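Local coordinates for protein putative fimbrial subunit (Corynebacterium diphtheriae, PDB 4HSS) that forms, as the major pilin SpaD, the polymerised shaft of a cell-surface pilus and probably supports adhesion of the bacterium, at residues A20-E25 with W146-V151; P56-T61 with V97-N102; A195-D200 with D278-N283. All coordinates share one frame; numbering follows the deposited sequence.

Contact 1 (A20-E25 with W146-V151); sequences ANIDFE and WNYNVV
W146 meets I22 and the carbonyl of A20 with different parts of its indole. I22 CG1 stands over one face of the five-membered ring, 3.5 Å from the centroid and 13° off the ring normal, a CH-pi contact. Farther out, I22 CD1 reaches 3.9 Å from W146 CZ2 above the six-membered ring. The branch that lies on the indole is placed by the first torsion of I22, which sets CG1 beside its backbone N (chi1 -61°) and sends CG2 the other way. At the indole edge, near its plane, A20 O is 2.9 Å from W146 NE1.

Within the N-terminal prealbumin-like domain, these residues lead into the long strand 149-166, whereas 20-25 is an irregular N-terminal loop ahead of strand 28-36. N147 makes an Asx turn just before that long strand, its OD1 accepting from N149 N at 3.1 Å with the donor well above the carbonyl plane.

Y148 holds the loop through a polar end. Its OH accepts the backbone N-H of D23 at 2.8 Å from D23 N, and an angle of 170° at the hydrogen makes this bond nearly straight. The same hydroxyl lies 3.4 Å from I22 CA, while I22 CG2 comes within 4.3 Å of Y148 CE1. The buried tyrosine ring also packs on L112 and has R26 as a cation-pi partner.

Contact 2 (P56-T61 with V97-N102); sequences PLNGVT and VETSGN
T99 tucks its side chain under the bend at 57-60, with CB 3.5 Å from L57 O and CG2 3.4 Å from V60 O. In the N-terminal prealbumin-like domain this is the edge of the antiparallel pair 61-67 and 93-98, where T61 and E98 form a non-hydrogen-bonded pair, CA atoms 4.0 Å apart. Just before strand 61-67 the backbone bonds continue through a step that fits a G1 bulge, G59 and V60 facing T99: T99 N donates to V60 O, and G59 N returns a long but nearly straight bond to T99 O.

With chi1 at 65°, T99 OG1 sits between its own backbone N and carbonyl carbon. From there it donates to L57 O at 2.7 Å, in the carbonyl plane and on a lone pair, and receives only a weak bond from V60 N. The aliphatic part of E98 crosses T61, CG lying 3.6 Å from T61 OG1; E98 OE1 has a long, weak ion pair with K121.

At the outer end P56 CB rests 3.4 Å from N102 O. N58 lays its amide across the 100-102 loop: ND2 donates to G101 O at 3.1 Å, the acceptor only 3° out of the amide plane, although the donor stands 51° above the carbonyl plane of G101.

Contact 3 (A195-D200 with D278-N283); sequences AFRFED and DVIFNN
I280 is the bump that fills the hollow between R197 and E199. Its CD1 lies over one face of the R197 guanidinium, 3.4 Å from R197 NE, and 3.5 Å from E199 CD. The arginine can fold over it because chi1 of 75° starts its chain between the backbone N and carbonyl carbon, after which it runs extended to NE. There R197 NE forms a salt bridge with E199 OE2 at 2.8 Å; the oxygen lies in the guanidinium plane, holding the charged lid flat above the methyl. Water 1 accepts weakly from R197 NH1 and donates to I280 O.

The opposite face carries F196, F198, F281 and V279. F196 and F281 meet rim to rim with planes 4° apart, F196 CD2 touching F281 CB at 3.4 Å, while V279 CG1 fits against F198 CD1 at 3.5 Å. Four backbone bonds join the antiparallel strands, two at R197-I280 and two at E199-D278. At the end of the pair, N282 OD1 accepts from A195 N at 3.3 Å and also from T194 N.

Both segments belong to the Sgo0707 N2-type domain. Strand 196-201 is flanked by 272-282 and 237-242, strand 289-293 pairs with 272-282 beyond, and M256 and L258 of strand 255-264 pack against the phenylalanine face.

Overall arrangement
From the N terminus, contact 1 joins the loop ahead of strand 28-36 to the start of strand 149-166, closing a loop that encloses nearly all of the first prealbumin-like range. Contact 2 is nested within it, linking the beginning of strand 61-67 to the end of strand 93-98; their centres are 26 Å apart and their nearest atoms about 10 Å. Strand 149-166 then carries the chain onward into the middle domain. Contact 3 follows in series and closes a separate loop there, pairing strands 196-201 and 272-282. Its centre is 27 Å from that of contact 2 and 45 Å from that of contact 1, in keeping with domains arranged lengthwise along the pilin.

Contact 1 (A20-E25 with W146-V151)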
ATOM      1  N   ALA A  20      11.933  54.650 -16.184  1.00 46.55           N
ATOM      2  CA  ALA A  20      11.200  53.569 -15.510  1.00 45.57           C
ATOM      3  C   ALA A  20      10.614  52.615 -16.542  1.00 48.58           C
ATOM      4  O   ALA A  20       9.832  51.730 -16.211  1.00 48.60           O
ATOM      5  CB  ALA A  20      10.092  54.144 -14.638  1.00 46.17           C
ATOM      6  N   ASN A  21      10.983  52.802 -17.800  1.00 45.03           N
ATOM      7  CA  ASN A  21      10.488  52.010 -18.913  1.00 45.15           C
ATOM      8  C   ASN A  21      10.928  50.553 -18.867  1.00 48.67           C
ATOM      9  O   ASN A  21      11.893  50.201 -18.184  1.00 48.33           O
ATOM     10  CB  ASN A  21      10.990  52.631 -20.218  1.00 46.39           C
ATOM     11  CG  ASN A  21      10.399  53.990 -20.505  1.00 66.69           C
ATOM     12  OD1 ASN A  21      10.930  55.025 -20.101  1.00 69.79           O
ATOM     13  ND2 ASN A  21       9.311  54.023 -21.247  1.00 52.83           N
ATOM     14  N   ILE A  22      10.236  49.714 -19.635  1.00 45.45           N
ATOM     15  CA  ILE A  22      10.653  48.331 -19.838  1.00 45.14           C
ATOM     16  C   ILE A  22      11.752  48.411 -20.898  1.00 53.49           C
ATOM     17  O   ILE A  22      11.633  49.210 -21.840  1.00 53.33           O
ATOM     18  CB  ILE A  22       9.483  47.400 -20.259  1.00 46.35           C
ATOM     19  CG1 ILE A  22       8.393  47.366 -19.181  1.00 46.96           C
ATOM     20  CG2 ILE A  22       9.996  45.998 -20.543  1.00 44.94           C
ATOM     21  CD1 ILE A  22       7.080  46.731 -19.561  1.00 47.96           C
ATOM     22  N   ASP A  23      12.843  47.658 -20.708  1.00 52.17           N
ATOM     23  CA  ASP A  23      13.937  47.580 -21.673  1.00 51.37           C
ATOM     24  C   ASP A  23      13.747  46.289 -22.457  1.00 54.18           C
ATOM     25  O   ASP A  23      14.040  45.205 -21.948  1.00 52.20           O
ATOM     26  CB  ASP A  23      15.317  47.655 -20.991  1.00 52.33           C
ATOM     27  CG  ASP A  23      16.490  47.789 -21.963  1.00 58.87           C
ATOM     28  OD1 ASP A  23      16.246  47.888 -23.190  1.00 58.46           O
ATOM     29  OD2 ASP A  23      17.655  47.779 -21.497  1.00 65.39           O
ATOM     30  N   PHE A  24      13.218  46.409 -23.682  1.00 50.76           N
ATOM     31  CA  PHE A  24      12.910  45.263 -24.519  1.00 49.86           C
ATOM     32  C   PHE A  24      14.149  44.651 -25.198  1.00 55.67           C
ATOM     33  O   PHE A  24      14.017  43.600 -25.841  1.00 55.69           O
ATOM     34  CB  PHE A  24      11.828  45.632 -25.529  1.00 51.21           C
ATOM     35  CG  PHE A  24      10.483  45.829 -24.870  1.00 52.01           C
ATOM     36  CD1 PHE A  24       9.649  44.750 -24.621  1.00 54.23           C
ATOM     37  CD2 PHE A  24      10.059  47.096 -24.490  1.00 53.04           C
ATOM     38  CE1 PHE A  24       8.414  44.933 -23.996  1.00 54.90           C
ATOM     39  CE2 PHE A  24       8.819  47.281 -23.882  1.00 55.17           C
ATOM     40  CZ  PHE A  24       8.008  46.201 -23.636  1.00 53.34           C
ATOM     41  N   GLU A  25      15.355  45.236 -24.999  1.00 53.72           N
ATOM     42  CA  GLU A  25      16.579  44.619 -25.526  1.00 55.22           C
ATOM     43  C   GLU A  25      17.218  43.790 -24.384  1.00 59.50           C
ATOM     44  O   GLU A  25      18.323  43.260 -24.529  1.00 60.67           O
ATOM     45  CB  GLU A  25      17.554  45.626 -26.190  1.00 57.41           C
ATOM     46  CG  GLU A  25      18.289  46.582 -25.255  1.00 75.81           C
ATOM     47  CD  GLU A  25      18.871  47.825 -25.913  1.00106.14           C
ATOM     48  OE1 GLU A  25      19.984  48.236 -25.508  1.00107.56           O
ATOM     49  OE2 GLU A  25      18.218  48.395 -26.820  1.00 94.89           O
ATOM     50  N   TRP A 146      10.713  47.505 -12.553  1.00 38.26           N
ATOM     51  CA  TRP A 146      10.374  46.289 -13.308  1.00 37.18           C
ATOM     52  C   TRP A 146      11.325  45.174 -12.925  1.00 40.26           C
ATOM     53  O   TRP A 146      12.524  45.417 -12.817  1.00 40.28           O
ATOM     54  CB  TRP A 146      10.440  46.536 -14.810  1.00 36.46           C
ATOM     55  CG  TRP A 146       9.368  47.434 -15.343  1.00 38.23           C
ATOM     56  CD1 TRP A 146       9.539  48.670 -15.891  1.00 41.11           C
ATOM     57  CD2 TRP A 146       7.960  47.153 -15.414  1.00 38.20           C
ATOM     58  NE1 TRP A 146       8.323  49.201 -16.256  1.00 40.39           N
ATOM     59  CE2 TRP A 146       7.333  48.293 -15.973  1.00 41.49           C
ATOM     60  CE3 TRP A 146       7.162  46.060 -15.037  1.00 39.55           C
ATOM     61  CZ2 TRP A 146       5.950  48.366 -16.184  1.00 40.09           C
ATOM     62  CZ3 TRP A 146       5.788  46.142 -15.237  1.00 40.80           C
ATOM     63  CH2 TRP A 146       5.196  47.289 -15.798  1.00 40.80           C
ATOM     64  N   ASN A 147      10.798  43.976 -12.672  1.00 37.31           N
ATOM     65  CA  ASN A 147      11.593  42.809 -12.271  1.00 36.88           C
ATOM     66  C   ASN A 147      11.642  41.805 -13.413  1.00 41.33           C
ATOM     67  O   ASN A 147      10.621  41.236 -13.806  1.00 41.06           O
ATOM     68  CB  ASN A 147      11.018  42.189 -11.012  1.00 36.47           C
ATOM     69  CG  ASN A 147      11.567  40.840 -10.630  1.00 45.84           C
ATOM     70  OD1 ASN A 147      12.755  40.553 -10.771  1.00 31.59           O
ATOM     71  ND2 ASN A 147      10.705  39.999 -10.095  1.00 33.60           N
ATOM     72  N   TYR A 148      12.847  41.596 -13.935  1.00 36.94           N
ATOM     73  CA  TYR A 148      13.118  40.716 -15.065  1.00 36.05           C
ATOM     74  C   TYR A 148      13.512  39.318 -14.606  1.00 40.38           C
ATOM     75  O   TYR A 148      13.517  38.395 -15.419  1.00 41.36           O
ATOM     76  CB  TYR A 148      14.242  41.342 -15.922  1.00 36.69           C
ATOM     77  CG  TYR A 148      13.891  42.697 -16.517  1.00 37.08           C
ATOM     78  CD1 TYR A 148      13.448  42.811 -17.830  1.00 38.87           C
ATOM     79  CD2 TYR A 148      14.022  43.870 -15.770  1.00 38.11           C
ATOM     80  CE1 TYR A 148      13.145  44.060 -18.388  1.00 40.44           C
ATOM     81  CE2 TYR A 148      13.705  45.120 -16.313  1.00 38.47           C
ATOM     82  CZ  TYR A 148      13.271  45.206 -17.622  1.00 45.02           C
ATOM     83  OH  TYR A 148      12.976  46.422 -18.173  1.00 53.15           O
ATOM     84  N   ASN A 149      13.834  39.155 -13.308  1.00 36.03           N
ATOM     85  CA  ASN A 149      14.284  37.880 -12.731  1.00 36.15           C
ATOM     86  C   ASN A 149      13.267  37.422 -11.687  1.00 41.02           C
ATOM     87  O   ASN A 149      13.385  37.701 -10.485  1.00 41.94           O
ATOM     88  CB  ASN A 149      15.705  38.016 -12.182  1.00 31.57           C
ATOM     89  CG  ASN A 149      16.638  38.681 -13.180  1.00 45.80           C
ATOM     90  OD1 ASN A 149      16.907  38.157 -14.281  1.00 34.35           O
ATOM     91  ND2 ASN A 149      17.073  39.895 -12.855  1.00 37.12           N
ATOM     92  N   VAL A 150      12.214  36.781 -12.202  1.00 36.26           N
ATOM     93  CA  VAL A 150      11.048  36.308 -11.468  1.00 34.27           C
ATOM     94  C   VAL A 150      11.406  35.060 -10.688  1.00 38.50           C
ATOM     95  O   VAL A 150      12.102  34.169 -11.187  1.00 38.16           O
ATOM     96  CB  VAL A 150       9.835  36.103 -12.434  1.00 36.00           C
ATOM     97  CG1 VAL A 150       8.605  35.543 -11.703  1.00 34.59           C
ATOM     98  CG2 VAL A 150       9.485  37.422 -13.148  1.00 35.16           C
ATOM     99  N   VAL A 151      10.949  35.033  -9.432  1.00 34.74           N
ATOM    100  CA  VAL A 151      11.142  33.938  -8.504  1.00 33.62           C
ATOM    101  C   VAL A 151       9.743  33.457  -8.074  1.00 37.98           C
ATOM    102  O   VAL A 151       8.921  34.277  -7.688  1.00 37.87           O
ATOM    103  CB  VAL A 151      12.058  34.329  -7.301  1.00 36.61           C
ATOM    104  CG1 VAL A 151      12.336  33.129  -6.417  1.00 37.11           C
ATOM    105  CG2 VAL A 151      13.374  34.944  -7.768  1.00 35.80           C
TER

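Contact 2 (P56-T61 with V97-N102)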
ATOM      1  N   PRO A  56      12.771  21.153   0.414  1.00 60.67           N
ATOM      2  CA  PRO A  56      13.113  21.257  -1.017  1.00 58.36           C
ATOM      3  C   PRO A  56      12.866  19.945  -1.743  1.00 56.86           C
ATOM      4  O   PRO A  56      13.199  18.867  -1.241  1.00 54.38           O
ATOM      5  CB  PRO A  56      14.602  21.602  -1.002  1.00 60.47           C
ATOM      6  CG  PRO A  56      14.859  22.165   0.335  1.00 66.15           C
ATOM      7  CD  PRO A  56      13.961  21.404   1.251  1.00 62.38           C
ATOM      8  N   LEU A  57      12.259  20.042  -2.922  1.00 51.60           N
ATOM      9  CA  LEU A  57      11.915  18.864  -3.698  1.00 48.88           C
ATOM     10  C   LEU A  57      12.631  18.845  -5.047  1.00 50.62           C
ATOM     11  O   LEU A  57      12.326  19.640  -5.950  1.00 51.13           O
ATOM     12  CB  LEU A  57      10.386  18.781  -3.855  1.00 47.76           C
ATOM     13  CG  LEU A  57       9.810  17.609  -4.629  1.00 51.02           C
ATOM     14  CD1 LEU A  57      10.222  16.268  -4.020  1.00 49.84           C
ATOM     15  CD2 LEU A  57       8.306  17.741  -4.744  1.00 52.75           C
ATOM     16  N   ASN A  58      13.600  17.921  -5.165  1.00 45.00           N
ATOM     17  CA  ASN A  58      14.325  17.661  -6.406  1.00 43.89           C
ATOM     18  C   ASN A  58      13.579  16.599  -7.224  1.00 47.22           C
ATOM     19  O   ASN A  58      12.795  15.845  -6.660  1.00 45.84           O
ATOM     20  CB  ASN A  58      15.751  17.215  -6.110  1.00 42.43           C
ATOM     21  CG  ASN A  58      16.619  18.309  -5.544  1.00 55.20           C
ATOM     22  OD1 ASN A  58      16.620  19.463  -6.013  1.00 48.37           O
ATOM     23  ND2 ASN A  58      17.411  17.956  -4.546  1.00 40.14           N
ATOM     24  N   GLY A  59      13.812  16.566  -8.536  1.00 45.87           N
ATOM     25  CA  GLY A  59      13.215  15.579  -9.432  1.00 45.60           C
ATOM     26  C   GLY A  59      11.962  15.988 -10.162  1.00 50.92           C
ATOM     27  O   GLY A  59      11.473  15.224 -10.994  1.00 53.26           O
ATOM     28  N   VAL A  60      11.433  17.186  -9.877  1.00 46.68           N
ATOM     29  CA  VAL A  60      10.234  17.694 -10.537  1.00 45.04           C
ATOM     30  C   VAL A  60      10.660  18.493 -11.750  1.00 49.55           C
ATOM     31  O   VAL A  60      11.492  19.395 -11.619  1.00 51.16           O
ATOM     32  CB  VAL A  60       9.339  18.516  -9.586  1.00 47.83           C
ATOM     33  CG1 VAL A  60       8.128  19.088 -10.316  1.00 46.99           C
ATOM     34  CG2 VAL A  60       8.901  17.668  -8.398  1.00 47.77           C
ATOM     35  N   THR A  61      10.072  18.170 -12.926  1.00 44.19           N
ATOM     36  CA  THR A  61      10.327  18.858 -14.193  1.00 43.00           C
ATOM     37  C   THR A  61       9.240  19.898 -14.457  1.00 41.99           C
ATOM     38  O   THR A  61       8.045  19.634 -14.294  1.00 40.74           O
ATOM     39  CB  THR A  61      10.434  17.855 -15.382  1.00 51.84           C
ATOM     40  OG1 THR A  61      11.434  16.875 -15.093  1.00 52.05           O
ATOM     41  CG2 THR A  61      10.760  18.548 -16.720  1.00 45.90           C
ATOM     42  N   VAL A  97      12.965  22.107 -17.533  1.00 37.79           N
ATOM     43  CA  VAL A  97      14.052  22.077 -16.544  1.00 38.55           C
ATOM     44  C   VAL A  97      13.598  21.261 -15.328  1.00 46.06           C
ATOM     45  O   VAL A  97      12.496  21.482 -14.832  1.00 47.98           O
ATOM     46  CB  VAL A  97      14.532  23.497 -16.106  1.00 41.83           C
ATOM     47  CG1 VAL A  97      15.595  23.406 -15.016  1.00 42.20           C
ATOM     48  CG2 VAL A  97      15.063  24.311 -17.277  1.00 41.62           C
ATOM     49  N   GLU A  98      14.464  20.364 -14.822  1.00 41.94           N
ATOM     50  CA  GLU A  98      14.199  19.563 -13.633  1.00 41.28           C
ATOM     51  C   GLU A  98      14.901  20.213 -12.444  1.00 49.09           C
ATOM     52  O   GLU A  98      15.995  20.759 -12.618  1.00 50.23           O
ATOM     53  CB  GLU A  98      14.671  18.125 -13.858  1.00 42.03           C
ATOM     54  CG  GLU A  98      14.242  17.143 -12.787  1.00 49.64           C
ATOM     55  CD  GLU A  98      14.838  15.756 -12.904  1.00 68.63           C
ATOM     56  OE1 GLU A  98      14.059  14.777 -12.880  1.00 71.00           O
ATOM     57  OE2 GLU A  98      16.081  15.643 -13.005  1.00 63.57           O
ATOM     58  N   THR A  99      14.269  20.181 -11.245  1.00 46.77           N
ATOM     59  CA  THR A  99      14.811  20.766 -10.009  1.00 47.27           C
ATOM     60  C   THR A  99      16.066  19.934  -9.597  1.00 54.17           C
ATOM     61  O   THR A  99      16.026  18.710  -9.699  1.00 53.47           O
ATOM     62  CB  THR A  99      13.695  20.903  -8.935  1.00 50.96           C
ATOM     63  OG1 THR A  99      13.202  19.629  -8.530  1.00 53.75           O
ATOM     64  CG2 THR A  99      12.525  21.757  -9.408  1.00 42.26           C
ATOM     65  N   SER A 100      17.179  20.604  -9.174  1.00 54.17           N
ATOM     66  CA  SER A 100      18.478  19.959  -8.943  1.00 55.26           C
ATOM     67  C   SER A 100      19.111  20.068  -7.553  1.00 62.81           C
ATOM     68  O   SER A 100      19.441  19.029  -6.963  1.00 64.11           O
ATOM     69  CB  SER A 100      19.509  20.515  -9.926  1.00 59.63           C
ATOM     70  OG  SER A 100      19.859  19.583 -10.930  1.00 70.58           O
ATOM     71  N   GLY A 101      19.404  21.277  -7.089  1.00 59.28           N
ATOM     72  CA  GLY A 101      20.135  21.410  -5.831  1.00 59.09           C
ATOM     73  C   GLY A 101      19.260  21.469  -4.603  1.00 63.04           C
ATOM     74  O   GLY A 101      19.105  20.477  -3.879  1.00 61.29           O
ATOM     75  N   ASN A 102      18.722  22.670  -4.360  1.00 60.84           N
ATOM     76  CA  ASN A 102      17.806  22.997  -3.274  1.00 60.82           C
ATOM     77  C   ASN A 102      16.379  22.960  -3.820  1.00 61.30           C
ATOM     78  O   ASN A 102      15.539  23.761  -3.399  1.00 61.85           O
ATOM     79  CB  ASN A 102      18.151  24.395  -2.722  1.00 69.00           C
ATOM     80  CG  ASN A 102      19.493  24.504  -2.051  1.00104.71           C
ATOM     81  OD1 ASN A 102      19.731  23.937  -0.971  1.00100.80           O
ATOM     82  ND2 ASN A 102      20.385  25.280  -2.661  1.00 99.24           N
TER

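Contact 3 (A195-D200 with D278-N283)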
ATOM      1  N   ALA A 195     -13.263  12.738  -4.628  1.00 35.18           N
ATOM      2  CA  ALA A 195     -13.314  11.272  -4.702  1.00 32.00           C
ATOM      3  C   ALA A 195     -12.172  10.665  -3.905  1.00 34.49           C
ATOM      4  O   ALA A 195     -11.089  11.251  -3.852  1.00 33.88           O
ATOM      5  CB  ALA A 195     -13.255  10.804  -6.145  1.00 31.14           C
ATOM      6  N   PHE A 196     -12.422   9.496  -3.297  1.00 29.30           N
ATOM      7  CA  PHE A 196     -11.441   8.745  -2.525  1.00 30.35           C
ATOM      8  C   PHE A 196     -11.927   7.284  -2.287  1.00 35.95           C
ATOM      9  O   PHE A 196     -12.955   7.032  -1.611  1.00 33.87           O
ATOM     10  CB  PHE A 196     -11.064   9.426  -1.179  1.00 32.18           C
ATOM     11  CG  PHE A 196      -9.775   8.874  -0.593  1.00 32.85           C
ATOM     12  CD1 PHE A 196      -9.765   7.668   0.101  1.00 33.74           C
ATOM     13  CD2 PHE A 196      -8.566   9.532  -0.786  1.00 34.62           C
ATOM     14  CE1 PHE A 196      -8.571   7.121   0.575  1.00 34.18           C
ATOM     15  CE2 PHE A 196      -7.368   8.990  -0.301  1.00 36.82           C
ATOM     16  CZ  PHE A 196      -7.378   7.780   0.369  1.00 33.58           C
ATOM     17  N   ARG A 197     -11.147   6.325  -2.857  1.00 32.08           N
ATOM     18  CA  ARG A 197     -11.416   4.905  -2.748  1.00 30.51           C
ATOM     19  C   ARG A 197     -10.120   4.068  -2.539  1.00 35.34           C
ATOM     20  O   ARG A 197      -8.993   4.516  -2.810  1.00 33.77           O
ATOM     21  CB  ARG A 197     -12.252   4.386  -3.939  1.00 29.02           C
ATOM     22  CG  ARG A 197     -11.561   4.218  -5.278  1.00 29.67           C
ATOM     23  CD  ARG A 197     -12.577   3.718  -6.303  1.00 32.47           C
ATOM     24  NE  ARG A 197     -11.971   3.332  -7.582  1.00 42.06           N
ATOM     25  CZ  ARG A 197     -11.633   4.182  -8.554  1.00 54.18           C
ATOM     26  NH1 ARG A 197     -11.825   5.489  -8.403  1.00 39.09           N
ATOM     27  NH2 ARG A 197     -11.076   3.734  -9.672  1.00 37.44           N
ATOM     28  N   PHE A 198     -10.325   2.881  -1.938  1.00 32.31           N
ATOM     29  CA  PHE A 198      -9.362   1.830  -1.653  1.00 31.52           C
ATOM     30  C   PHE A 198      -9.701   0.681  -2.518  1.00 32.82           C
ATOM     31  O   PHE A 198     -10.865   0.269  -2.510  1.00 32.80           O
ATOM     32  CB  PHE A 198      -9.459   1.365  -0.196  1.00 33.11           C
ATOM     33  CG  PHE A 198      -9.057   2.331   0.868  1.00 34.44           C
ATOM     34  CD1 PHE A 198      -7.738   2.401   1.301  1.00 35.25           C
ATOM     35  CD2 PHE A 198     -10.009   3.116   1.512  1.00 37.53           C
ATOM     36  CE1 PHE A 198      -7.364   3.287   2.310  1.00 34.82           C
ATOM     37  CE2 PHE A 198      -9.632   3.988   2.550  1.00 38.99           C
ATOM     38  CZ  PHE A 198      -8.310   4.066   2.933  1.00 35.34           C
ATOM     39  N   GLU A 199      -8.731   0.154  -3.264  1.00 28.17           N
ATOM     40  CA  GLU A 199      -8.965  -1.038  -4.093  1.00 27.62           C
ATOM     41  C   GLU A 199      -7.960  -2.119  -3.736  1.00 32.82           C
ATOM     42  O   GLU A 199      -6.792  -1.820  -3.499  1.00 32.38           O
ATOM     43  CB  GLU A 199      -8.938  -0.741  -5.585  1.00 28.23           C
ATOM     44  CG  GLU A 199     -10.204  -0.049  -6.045  1.00 39.02           C
ATOM     45  CD  GLU A 199     -10.347   0.168  -7.537  1.00 67.55           C
ATOM     46  OE1 GLU A 199      -9.367  -0.069  -8.283  1.00 62.93           O
ATOM     47  OE2 GLU A 199     -11.453   0.580  -7.960  1.00 63.32           O
ATOM     48  N   ASP A 200      -8.433  -3.362  -3.636  1.00 29.14           N
ATOM     49  CA  ASP A 200      -7.600  -4.498  -3.335  1.00 29.48           C
ATOM     50  C   ASP A 200      -8.089  -5.725  -4.067  1.00 37.70           C
ATOM     51  O   ASP A 200      -9.161  -6.245  -3.740  1.00 39.90           O
ATOM     52  CB  ASP A 200      -7.550  -4.764  -1.832  1.00 31.25           C
ATOM     53  CG  ASP A 200      -6.474  -5.747  -1.412  1.00 31.51           C
ATOM     54  OD1 ASP A 200      -6.298  -6.764  -2.107  1.00 30.92           O
ATOM     55  OD2 ASP A 200      -5.829  -5.509  -0.380  1.00 33.41           O
ATOM     56  N   ASP A 278      -4.449  -0.547  -3.816  1.00 39.15           N
ATOM     57  CA  ASP A 278      -4.411   0.759  -4.472  1.00 40.34           C
ATOM     58  C   ASP A 278      -5.261   1.789  -3.707  1.00 45.12           C
ATOM     59  O   ASP A 278      -6.226   1.418  -3.031  1.00 44.56           O
ATOM     60  CB  ASP A 278      -4.941   0.678  -5.928  1.00 43.03           C
ATOM     61  CG  ASP A 278      -4.348  -0.422  -6.800  1.00 66.78           C
ATOM     62  OD1 ASP A 278      -3.481  -0.102  -7.658  1.00 64.52           O
ATOM     63  OD2 ASP A 278      -4.794  -1.601  -6.663  1.00 81.99           O
ATOM     64  N   VAL A 279      -4.921   3.090  -3.837  1.00 41.14           N
ATOM     65  CA  VAL A 279      -5.762   4.177  -3.368  1.00 41.20           C
ATOM     66  C   VAL A 279      -5.939   5.080  -4.563  1.00 44.53           C
ATOM     67  O   VAL A 279      -4.969   5.318  -5.293  1.00 43.47           O
ATOM     68  CB  VAL A 279      -5.419   4.962  -2.065  1.00 45.89           C
ATOM     69  CG1 VAL A 279      -5.451   4.070  -0.839  1.00 45.67           C
ATOM     70  CG2 VAL A 279      -4.111   5.727  -2.162  1.00 46.32           C
ATOM     71  N   ILE A 280      -7.204   5.494  -4.816  1.00 40.70           N
ATOM     72  CA  ILE A 280      -7.569   6.375  -5.918  1.00 39.93           C
ATOM     73  C   ILE A 280      -8.311   7.577  -5.356  1.00 45.43           C
ATOM     74  O   ILE A 280      -9.311   7.428  -4.661  1.00 46.56           O
ATOM     75  CB  ILE A 280      -8.376   5.688  -7.055  1.00 42.43           C
ATOM     76  CG1 ILE A 280      -7.736   4.376  -7.508  1.00 43.86           C
ATOM     77  CG2 ILE A 280      -8.521   6.610  -8.231  1.00 40.44           C
ATOM     78  CD1 ILE A 280      -8.553   3.199  -7.263  1.00 51.33           C
ATOM     79  N   PHE A 281      -7.808   8.769  -5.662  1.00 41.16           N
ATOM     80  CA  PHE A 281      -8.404  10.038  -5.302  1.00 39.57           C
ATOM     81  C   PHE A 281      -8.115  11.028  -6.398  1.00 40.16           C
ATOM     82  O   PHE A 281      -7.232  10.780  -7.221  1.00 36.06           O
ATOM     83  CB  PHE A 281      -7.879  10.546  -3.945  1.00 41.34           C
ATOM     84  CG  PHE A 281      -6.379  10.635  -3.854  1.00 42.90           C
ATOM     85  CD1 PHE A 281      -5.697  11.731  -4.372  1.00 44.37           C
ATOM     86  CD2 PHE A 281      -5.639   9.618  -3.254  1.00 44.75           C
ATOM     87  CE1 PHE A 281      -4.306  11.796  -4.318  1.00 44.31           C
ATOM     88  CE2 PHE A 281      -4.244   9.694  -3.189  1.00 46.76           C
ATOM     89  CZ  PHE A 281      -3.591  10.783  -3.721  1.00 44.08           C
ATOM     90  N   ASN A 282      -8.847  12.170  -6.385  1.00 38.21           N
ATOM     91  CA  ASN A 282      -8.641  13.306  -7.284  1.00 38.11           C
ATOM     92  C   ASN A 282      -7.475  14.166  -6.815  1.00 42.90           C
ATOM     93  O   ASN A 282      -7.241  14.319  -5.609  1.00 42.79           O
ATOM     94  CB  ASN A 282      -9.907  14.186  -7.366  1.00 36.82           C
ATOM     95  CG  ASN A 282     -10.308  14.883  -6.067  1.00 52.95           C
ATOM     96  OD1 ASN A 282     -10.387  14.270  -4.989  1.00 56.09           O
ATOM     97  ND2 ASN A 282     -10.619  16.178  -6.148  1.00 32.62           N
ATOM     98  N   ASN A 283      -6.756  14.748  -7.759  1.00 39.82           N
ATOM     99  CA  ASN A 283      -5.757  15.735  -7.397  1.00 38.92           C
ATOM    100  C   ASN A 283      -6.576  17.008  -7.188  1.00 42.32           C
ATOM    101  O   ASN A 283      -7.245  17.443  -8.129  1.00 40.61           O
ATOM    102  CB  ASN A 283      -4.662  15.864  -8.475  1.00 38.30           C
ATOM    103  CG  ASN A 283      -3.575  16.884  -8.200  1.00 51.21           C
ATOM    104  OD1 ASN A 283      -3.656  17.689  -7.283  1.00 51.83           O
ATOM    105  ND2 ASN A 283      -2.525  16.873  -8.985  1.00 39.21           N
TER
HETATM  106  O   HOH W   1     -11.423   7.869  -6.157  1.00 51.19           O